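Local coordinates for malonyl CoA:acyl carrier protein malonyltransferase (Streptomyces coelicolor, PDB 1NM2), which probably transfers the malonyl group from malonyl-CoA to holo acyl carrier protein, a step of fatty acid biosynthesis, at residues Gln13-Leu18 with Ala49-Ile54. Residues are numbered along the deposited sequence; the frame is centred on the assembly and turned at random.
Sequences QTPGFL and ADADEI. With NI (nickel (II) ion), chain B.
Gln13 places CG between its backbone N and carbonyl carbon (chi1 83°) and turns again at chi2, which carries the amide to the backbone of Ile54. The CG1-CD1 arm of Ile54 is extended (chi2 180°), and CD1 presses on the Thr14-Pro15 peptide, 3.3 Å from Pro15 N. Gln13 NE2 donates to Ile54 O at 2.9 Å. The bond is not straight, with an N-H...O angle of 148°, and the donor is tilted from the carbonyl plane. Gly11 N binds the other end of the amide, OE1, which fixes its rotation. With an alanine in place of Gln13, Ile54 O is likely to lose this donor, the one direct hydrogen bond between the segments, and Gly11 N its acceptor. Ile54 runs past Gln13 in the opposite direction. Its CD1 also lies 3.7 Å from Pro15 CD. Pro15 crosses Ile54 at about a right angle and sets CG 3.6 Å from Ala51 N. Water 1 bridges Gly16 N and Ala49 O, accepting from the first and donating to the second. Asp50 and Glu53 exchange weak bonds, each side chain accepting from the other's backbone N. Asp50 OD2, water 2 and Asp52 OD2, the last at 2.1 Å, bind nickel at the start of this helix. The contact thus joins a type II beta turn, Thr14 to Phe17, in the loop after strand 3-7 of the parallel sheet, to a helix start closed by a capping box.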
loop_
_atom_site.group_PDB
_atom_site.type_symbol
_atom_site.label_atom_id
_atom_site.label_comp_id
_atom_site.label_asym_id
_atom_site.label_seq_id
_atom_site.Cartn_x
_atom_site.Cartn_y
_atom_site.Cartn_z
ATOM N N GLN A 13 -2.822 -1.183 -9.309
ATOM C CA GLN A 13 -3.911 -1.825 -10.031
ATOM C C GLN A 13 -4.051 -1.354 -11.479
ATOM O O GLN A 13 -3.814 -0.187 -11.790
ATOM C CB GLN A 13 -5.239 -1.598 -9.297
ATOM C CG GLN A 13 -5.905 -0.262 -9.587
ATOM C CD GLN A 13 -5.297 0.916 -8.838
ATOM O OE1 GLN A 13 -4.246 0.804 -8.202
ATOM N NE2 GLN A 13 -5.966 2.059 -8.919
ATOM N N THR A 14 -4.432 -2.276 -12.356
ATOM C CA THR A 14 -4.644 -1.969 -13.770
ATOM C C THR A 14 -5.890 -2.716 -14.234
ATOM O O THR A 14 -6.279 -3.716 -13.631
ATOM C CB THR A 14 -3.450 -2.406 -14.648
ATOM O OG1 THR A 14 -3.184 -3.800 -14.444
ATOM C CG2 THR A 14 -2.218 -1.582 -14.319
ATOM N N PRO A 15 -6.533 -2.244 -15.314
ATOM C CA PRO A 15 -7.742 -2.894 -15.829
ATOM C C PRO A 15 -7.580 -4.392 -16.082
ATOM O O PRO A 15 -6.624 -4.817 -16.730
ATOM C CB PRO A 15 -8.020 -2.122 -17.117
ATOM C CG PRO A 15 -7.498 -0.758 -16.810
ATOM C CD PRO A 15 -6.180 -1.077 -16.142
ATOM N N GLY A 16 -8.517 -5.179 -15.557
ATOM C CA GLY A 16 -8.501 -6.622 -15.739
ATOM C C GLY A 16 -7.422 -7.433 -15.037
ATOM O O GLY A 16 -7.290 -8.632 -15.290
ATOM N N PHE A 17 -6.669 -6.812 -14.136
ATOM C CA PHE A 17 -5.587 -7.518 -13.452
ATOM C C PHE A 17 -5.991 -8.710 -12.591
ATOM O O PHE A 17 -5.187 -9.611 -12.370
ATOM C CB PHE A 17 -4.766 -6.529 -12.609
ATOM C CG PHE A 17 -5.301 -6.308 -11.221
ATOM C CD1 PHE A 17 -4.829 -7.071 -10.150
ATOM C CD2 PHE A 17 -6.273 -5.340 -10.979
ATOM C CE1 PHE A 17 -5.319 -6.871 -8.860
ATOM C CE2 PHE A 17 -6.772 -5.135 -9.687
ATOM C CZ PHE A 17 -6.292 -5.902 -8.629
ATOM N N LEU A 18 -7.229 -8.730 -12.113
ATOM C CA LEU A 18 -7.688 -9.817 -11.252
ATOM C C LEU A 18 -8.263 -11.012 -12.019
ATOM O O LEU A 18 -8.470 -12.083 -11.446
ATOM C CB LEU A 18 -8.739 -9.275 -10.276
ATOM C CG LEU A 18 -9.011 -10.027 -8.969
ATOM C CD1 LEU A 18 -7.742 -10.110 -8.134
ATOM C CD2 LEU A 18 -10.112 -9.307 -8.196
ATOM N N ALA A 49 -14.032 -3.500 -15.431
ATOM C CA ALA A 49 -13.848 -2.064 -15.266
ATOM C C ALA A 49 -12.592 -1.527 -15.955
ATOM O O ALA A 49 -11.533 -2.144 -15.912
ATOM C CB ALA A 49 -13.817 -1.714 -13.784
ATOM N N ASP A 50 -12.720 -0.366 -16.587
ATOM C CA ASP A 50 -11.588 0.246 -17.262
ATOM C C ASP A 50 -10.815 1.169 -16.323
ATOM O O ASP A 50 -11.058 1.201 -15.120
ATOM C CB ASP A 50 -12.050 1.030 -18.491
ATOM C CG ASP A 50 -13.172 1.996 -18.178
ATOM O OD1 ASP A 50 -13.225 2.523 -17.042
ATOM O OD2 ASP A 50 -13.993 2.235 -19.087
ATOM N N ALA A 51 -9.896 1.936 -16.895
ATOM C CA ALA A 51 -9.050 2.838 -16.128
ATOM C C ALA A 51 -9.766 3.838 -15.224
ATOM O O ALA A 51 -9.424 3.961 -14.044
ATOM C CB ALA A 51 -8.111 3.578 -17.074
ATOM N N ASP A 52 -10.759 4.548 -15.752
ATOM C CA ASP A 52 -11.438 5.545 -14.931
ATOM C C ASP A 52 -12.188 4.965 -13.731
ATOM O O ASP A 52 -12.248 5.595 -12.674
ATOM C CB ASP A 52 -12.372 6.416 -15.791
ATOM C CG ASP A 52 -13.609 5.679 -16.263
ATOM O OD1 ASP A 52 -14.525 5.440 -15.443
ATOM O OD2 ASP A 52 -13.665 5.342 -17.465
ATOM N N GLU A 53 -12.735 3.760 -13.878
ATOM C CA GLU A 53 -13.476 3.132 -12.787
ATOM C C GLU A 53 -12.588 2.664 -11.643
ATOM O O GLU A 53 -12.963 2.788 -10.481
ATOM C CB GLU A 53 -14.282 1.935 -13.296
ATOM C CG GLU A 53 -15.349 2.282 -14.317
ATOM C CD GLU A 53 -16.044 1.044 -14.852
ATOM O OE1 GLU A 53 -16.811 0.408 -14.088
ATOM O OE2 GLU A 53 -15.805 0.704 -16.034
ATOM N N ILE A 54 -11.412 2.129 -11.959
ATOM C CA ILE A 54 -10.535 1.642 -10.903
ATOM C C ILE A 54 -9.595 2.702 -10.350
ATOM O O ILE A 54 -8.792 2.427 -9.461
ATOM C CB ILE A 54 -9.727 0.409 -11.358
ATOM C CG1 ILE A 54 -8.790 0.771 -12.512
ATOM C CG2 ILE A 54 -10.683 -0.694 -11.780
ATOM C CD1 ILE A 54 -7.962 -0.402 -12.995
HETATM NI NI NI B . -14.991 4.001 -18.372
HETATM O O HOH W 1 -10.635 -3.876 -14.260
HETATM O O HOH W 2 -16.174 3.164 -17.371
#